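Local coordinates for uncharacterized protein (Bacteroides caccae, PDB 4L7A), which is of unknown function but is probably a zinc-dependent metallopeptidase that hydrolyses peptide bonds, at residues Lys40-Met43 against Glu44-Glu47; Thr57-Trp60 against Leu61-Leu65. All coordinates share one frame; numbering follows the deposited sequence.

Contact 1: Lys40-Met43 against Glu44-Glu47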
loop_
_atom_site.group_PDB
_atom_site.type_symbol
_atom_site.label_atom_id
_atom_site.label_comp_id
_atom_site.label_asym_id
_atom_site.label_seq_id
_atom_site.Cartn_x
_atom_site.Cartn_y
_atom_site.Cartn_z
ATOM N N LYS A 40 10.001 -12.526 2.345
ATOM C CA LYS A 40 10.540 -13.367 3.415
ATOM C C LYS A 40 9.509 -13.633 4.513
ATOM O O LYS A 40 8.847 -12.709 5.000
ATOM C CB LYS A 40 11.770 -12.716 4.023
ATOM C CG LYS A 40 12.886 -12.433 3.041
ATOM C CD LYS A 40 14.180 -12.216 3.780
ATOM C CE LYS A 40 15.287 -11.747 2.859
ATOM N NZ LYS A 40 16.483 -11.425 3.667
ATOM N N TYR A 41 9.356 -14.903 4.871
ATOM C CA TYR A 41 8.487 -15.284 5.965
ATOM C C TYR A 41 9.212 -16.034 7.043
ATOM O O TYR A 41 8.739 -16.060 8.180
ATOM C CB TYR A 41 7.322 -16.100 5.473
ATOM C CG TYR A 41 7.712 -17.440 4.981
ATOM C CD1 TYR A 41 8.229 -17.601 3.710
ATOM C CD2 TYR A 41 7.576 -18.551 5.790
ATOM C CE1 TYR A 41 8.621 -18.866 3.250
ATOM C CE2 TYR A 41 7.977 -19.805 5.356
ATOM C CZ TYR A 41 8.477 -19.954 4.067
ATOM O OH TYR A 41 8.879 -21.184 3.665
ATOM N N ARG A 42 10.358 -16.619 6.715
ATOM C CA ARG A 42 11.099 -17.433 7.677
ATOM C C ARG A 42 11.732 -16.486 8.685
ATOM O O ARG A 42 12.469 -15.566 8.311
ATOM C CB ARG A 42 12.162 -18.278 6.979
ATOM C CG ARG A 42 11.648 -19.455 6.094
ATOM C CD ARG A 42 12.792 -19.907 5.160
ATOM N NE ARG A 42 12.511 -21.071 4.323
ATOM C CZ ARG A 42 12.563 -22.313 4.739
ATOM N NH1 ARG A 42 12.842 -22.591 5.999
ATOM N NH2 ARG A 42 12.282 -23.295 3.907
HETATM N N MSE A 43 11.480 -16.749 9.954
HETATM C CA MSE A 43 11.998 -15.907 11.040
HETATM C C MSE A 43 13.528 -15.885 11.161
HETATM O O MSE A 43 14.131 -14.847 11.488
HETATM C CB MSE A 43 11.403 -16.369 12.360
HETATM C CG MSE A 43 9.895 -16.144 12.429
HETATM SE SE MSE A 43 9.079 -17.065 13.940
HETATM C CE MSE A 43 8.621 -18.802 13.083
ATOM N N GLU A 44 14.134 -17.028 10.890
ATOM C CA GLU A 44 15.580 -17.172 10.859
ATOM C C GLU A 44 16.262 -16.259 9.842
ATOM O O GLU A 44 17.416 -15.953 10.021
ATOM C CB GLU A 44 15.930 -18.649 10.548
ATOM C CG GLU A 44 15.521 -19.104 9.116
ATOM C CD GLU A 44 14.929 -20.507 9.031
ATOM O OE1 GLU A 44 15.611 -21.472 9.432
ATOM O OE2 GLU A 44 13.799 -20.673 8.521
ATOM N N HIS A 45 15.575 -15.831 8.777
ATOM C CA HIS A 45 16.168 -14.914 7.750
ATOM C C HIS A 45 15.827 -13.444 7.909
ATOM O O HIS A 45 16.258 -12.624 7.104
ATOM C CB HIS A 45 15.757 -15.308 6.321
ATOM C CG HIS A 45 16.151 -16.701 5.955
ATOM N ND1 HIS A 45 15.678 -17.339 4.832
ATOM C CD2 HIS A 45 16.942 -17.593 6.595
ATOM C CE1 HIS A 45 16.166 -18.566 4.790
ATOM N NE2 HIS A 45 16.921 -18.752 5.859
ATOM N N ILE A 46 15.062 -13.121 8.939
ATOM C CA ILE A 46 14.621 -11.759 9.185
ATOM C C ILE A 46 15.340 -11.209 10.414
ATOM O O ILE A 46 15.373 -11.811 11.489
ATOM C CB ILE A 46 13.057 -11.669 9.356
ATOM C CG1 ILE A 46 12.380 -11.946 8.006
ATOM C CG2 ILE A 46 12.668 -10.296 9.864
ATOM C CD1 ILE A 46 10.912 -11.955 8.017
ATOM N N GLU A 47 15.874 -10.021 10.254
ATOM C CA GLU A 47 16.568 -9.370 11.332
ATOM C C GLU A 47 15.919 -7.992 11.545
ATOM O O GLU A 47 15.922 -7.156 10.648
ATOM C CB GLU A 47 18.062 -9.322 10.969
ATOM C CG GLU A 47 18.842 -8.077 11.327
ATOM C CD GLU A 47 20.298 -8.219 10.911
ATOM O OE1 GLU A 47 20.760 -9.377 10.732
ATOM O OE2 GLU A 47 20.978 -7.176 10.750
#
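R42 lays its aliphatic shaft alongside both the E44 carboxylate and the H45 imidazole, all three side chains pointing the same way. Its CB sits over one face of the H45 ring, offset toward the rim, and farther out R42 CD comes within 3.6 Å of H45 CE1. The guanidinium plane is turned 29° from that ring, and H45 CE1 approaches the guanidinium obliquely. On the E44 flank, CG lies between the backbone N and the carbonyl carbon (chi1 67°), and the bend at chi2 turns the carboxylate back alongside R42. E44 OE2 touches R42 CB at 3.3 Å and also meets the guanidinium edge in its plane, where R42 NH1 makes a weak hydrogen bond of 3.3 Å, part of a salt bridge. R42 NH2 has a second carboxylate partner, D24 of helix 17-35, which also accepts from Y41 OH. The backbone here makes a short 3-10 turn: H45 N bonds to R42 O and I46 N to M43 O, each at 3.2 Å. The turn swings I46 back over the end of strand 38-40, where I46 CD1 rests on K40 O at 3.7 Å and I46 CG1 faces K40 CB. I46 also leans on H95 and I97 of strand 93-98. K40 runs extended past the H45 backbone, its NZ 3.6 Å from H45 O and in a long, weak ion pair with D38. With an alanine here in place of R42, E44 and D24 would probably lose the cation they share, and H45 CE1 the methylene packed against it. The shared guanidinium thus probably ties the turn electrostatically to helix 17-35, gripping D24 more firmly than E44, with the arginine methylenes supplying apolar packing for the imidazole.

Contact 2: Thr57-Trp60 against Leu61-Leu65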
loop_
_atom_site.group_PDB
_atom_site.type_symbol
_atom_site.label_atom_id
_atom_site.label_comp_id
_atom_site.label_asym_id
_atom_site.label_seq_id
_atom_site.Cartn_x
_atom_site.Cartn_y
_atom_site.Cartn_z
ATOM N N THR A 57 5.753 -16.352 13.492
ATOM C CA THR A 57 5.095 -16.026 12.245
ATOM C C THR A 57 4.280 -17.228 11.811
ATOM O O THR A 57 4.838 -18.283 11.611
ATOM C CB THR A 57 6.171 -15.674 11.188
ATOM O OG1 THR A 57 6.951 -14.555 11.698
ATOM C CG2 THR A 57 5.550 -15.305 9.862
ATOM N N ASP A 58 2.965 -17.060 11.659
ATOM C CA ASP A 58 2.038 -18.152 11.297
ATOM C C ASP A 58 2.238 -18.505 9.820
ATOM O O ASP A 58 2.059 -17.659 8.947
ATOM C CB ASP A 58 0.615 -17.628 11.589
ATOM C CG ASP A 58 -0.542 -18.570 11.142
ATOM O OD1 ASP A 58 -0.458 -19.368 10.189
ATOM O OD2 ASP A 58 -1.645 -18.398 11.737
ATOM N N PHE A 59 2.587 -19.754 9.533
ATOM C CA PHE A 59 2.907 -20.156 8.177
ATOM C C PHE A 59 1.739 -20.077 7.174
ATOM O O PHE A 59 1.873 -19.463 6.137
ATOM C CB PHE A 59 3.440 -21.576 8.142
ATOM C CG PHE A 59 3.705 -22.094 6.731
ATOM C CD1 PHE A 59 4.929 -21.832 6.104
ATOM C CD2 PHE A 59 2.768 -22.835 6.057
ATOM C CE1 PHE A 59 5.217 -22.330 4.824
ATOM C CE2 PHE A 59 3.048 -23.345 4.781
ATOM C CZ PHE A 59 4.293 -23.090 4.168
ATOM N N TRP A 60 0.624 -20.718 7.465
ATOM C CA TRP A 60 -0.489 -20.720 6.528
ATOM C C TRP A 60 -1.128 -19.313 6.383
ATOM O O TRP A 60 -1.642 -18.953 5.327
ATOM C CB TRP A 60 -1.521 -21.780 6.915
ATOM C CG TRP A 60 -0.966 -23.115 6.707
ATOM C CD1 TRP A 60 -0.562 -23.982 7.668
ATOM C CD2 TRP A 60 -0.747 -23.771 5.443
ATOM N NE1 TRP A 60 -0.098 -25.122 7.099
ATOM C CE2 TRP A 60 -0.152 -25.008 5.727
ATOM C CE3 TRP A 60 -0.944 -23.410 4.113
ATOM C CZ2 TRP A 60 0.213 -25.915 4.728
ATOM C CZ3 TRP A 60 -0.564 -24.292 3.116
ATOM C CH2 TRP A 60 -0.006 -25.550 3.428
ATOM N N LEU A 61 -1.023 -18.502 7.405
ATOM C CA LEU A 61 -1.396 -17.120 7.213
ATOM C C LEU A 61 -0.393 -16.337 6.283
ATOM O O LEU A 61 -0.813 -15.447 5.529
ATOM C CB LEU A 61 -1.535 -16.424 8.565
ATOM C CG LEU A 61 -1.980 -14.944 8.531
ATOM C CD1 LEU A 61 -3.322 -14.804 7.807
ATOM C CD2 LEU A 61 -2.083 -14.456 9.973
ATOM N N SER A 62 0.898 -16.682 6.335
ATOM C CA SER A 62 1.882 -16.079 5.434
ATOM C C SER A 62 1.560 -16.414 3.980
ATOM O O SER A 62 1.706 -15.589 3.119
ATOM C CB SER A 62 3.296 -16.533 5.736
ATOM O OG SER A 62 3.656 -16.089 7.038
ATOM N N VAL A 63 1.121 -17.637 3.730
ATOM C CA VAL A 63 0.736 -18.073 2.412
ATOM C C VAL A 63 -0.471 -17.276 1.913
ATOM O O VAL A 63 -0.513 -16.834 0.736
ATOM C CB VAL A 63 0.393 -19.575 2.416
ATOM C CG1 VAL A 63 -0.109 -20.013 1.054
ATOM C CG2 VAL A 63 1.609 -20.399 2.788
ATOM N N LYS A 64 -1.462 -17.086 2.784
ATOM C CA LYS A 64 -2.663 -16.346 2.403
ATOM C C LYS A 64 -2.297 -14.943 2.044
ATOM O O LYS A 64 -2.696 -14.460 0.994
ATOM C CB LYS A 64 -3.675 -16.330 3.533
ATOM C CG LYS A 64 -4.215 -17.721 3.787
ATOM C CD LYS A 64 -5.405 -17.724 4.704
ATOM C CE LYS A 64 -5.678 -19.126 5.155
ATOM N NZ LYS A 64 -6.851 -19.072 6.012
ATOM N N LEU A 65 -1.485 -14.312 2.885
ATOM C CA LEU A 65 -1.072 -12.924 2.636
ATOM C C LEU A 65 -0.226 -12.758 1.378
ATOM O O LEU A 65 -0.428 -11.812 0.638
ATOM C CB LEU A 65 -0.312 -12.361 3.816
ATOM C CG LEU A 65 -1.253 -11.917 4.900
ATOM C CD1 LEU A 65 -0.473 -11.689 6.184
ATOM C CD2 LEU A 65 -1.930 -10.603 4.473
#
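S62 folds back on the first turn of helix 59-81 and grips D58 O twice, through OG at 2.9 Å and N at 3.0 Å, the two donors arriving from opposite faces of the carbonyl plane. T57 CG2 backs the hydroxyl at 3.5 Å. D58 is the N-cap: with CG anti to its backbone N (chi1 174°), OD1 accepts from L61 N at 3.0 Å, a nearly straight bond that enters from above the carboxylate plane. L61 CB packs against D58 CG, while the L61 side chain also touches M122 and L128. The tight apolar part lies on another face of the helix, where V63 CG2 covers one face of the F59 ring in a CH-pi contact, 4.2 Å from the centroid. F59 in turn packs closely on W60, its CD2 over the centre of the indole. V63 and S62 also bear on F23 of helix 17-35. Toward the partly exposed side the packing is looser: V63 CG2 approaches W60 CE3 obliquely at only 4.2 Å, and K64 runs extended past W60 O, which its own N-H bonds, toward a long, weak ion pair with D268. Carboxylate and hydroxyl together thus tie the first turn to its cap, and the D58 charge is likely to interact favourably with the helix dipole.

How the contacts relate
Contact 1 is a surface turn, whereas contact 2, the start of helix 59-81, is partly buried. Their centres lie about 13 Å apart, and both lean on helix 17-35: contact 1 through the D24 carboxylate and the Y41 ring on F23, contact 2 through packing that includes V63 and S62 on F23. They also meet directly. The M43 chain packs on T57, and the buried ring of Y41 packs on F59, with Y41 CE2 3.7 Å from F59 CD1. Contact 1 combines a weak R42–E44 salt bridge with two 3-10 backbone bonds; contact 2 has an N-cap, regular helical bonds and a CH-pi contact. I46 packs on strand 93-98, L61 on strand 115-122, while T57 makes a weak hydrogen bond to G98 of the former.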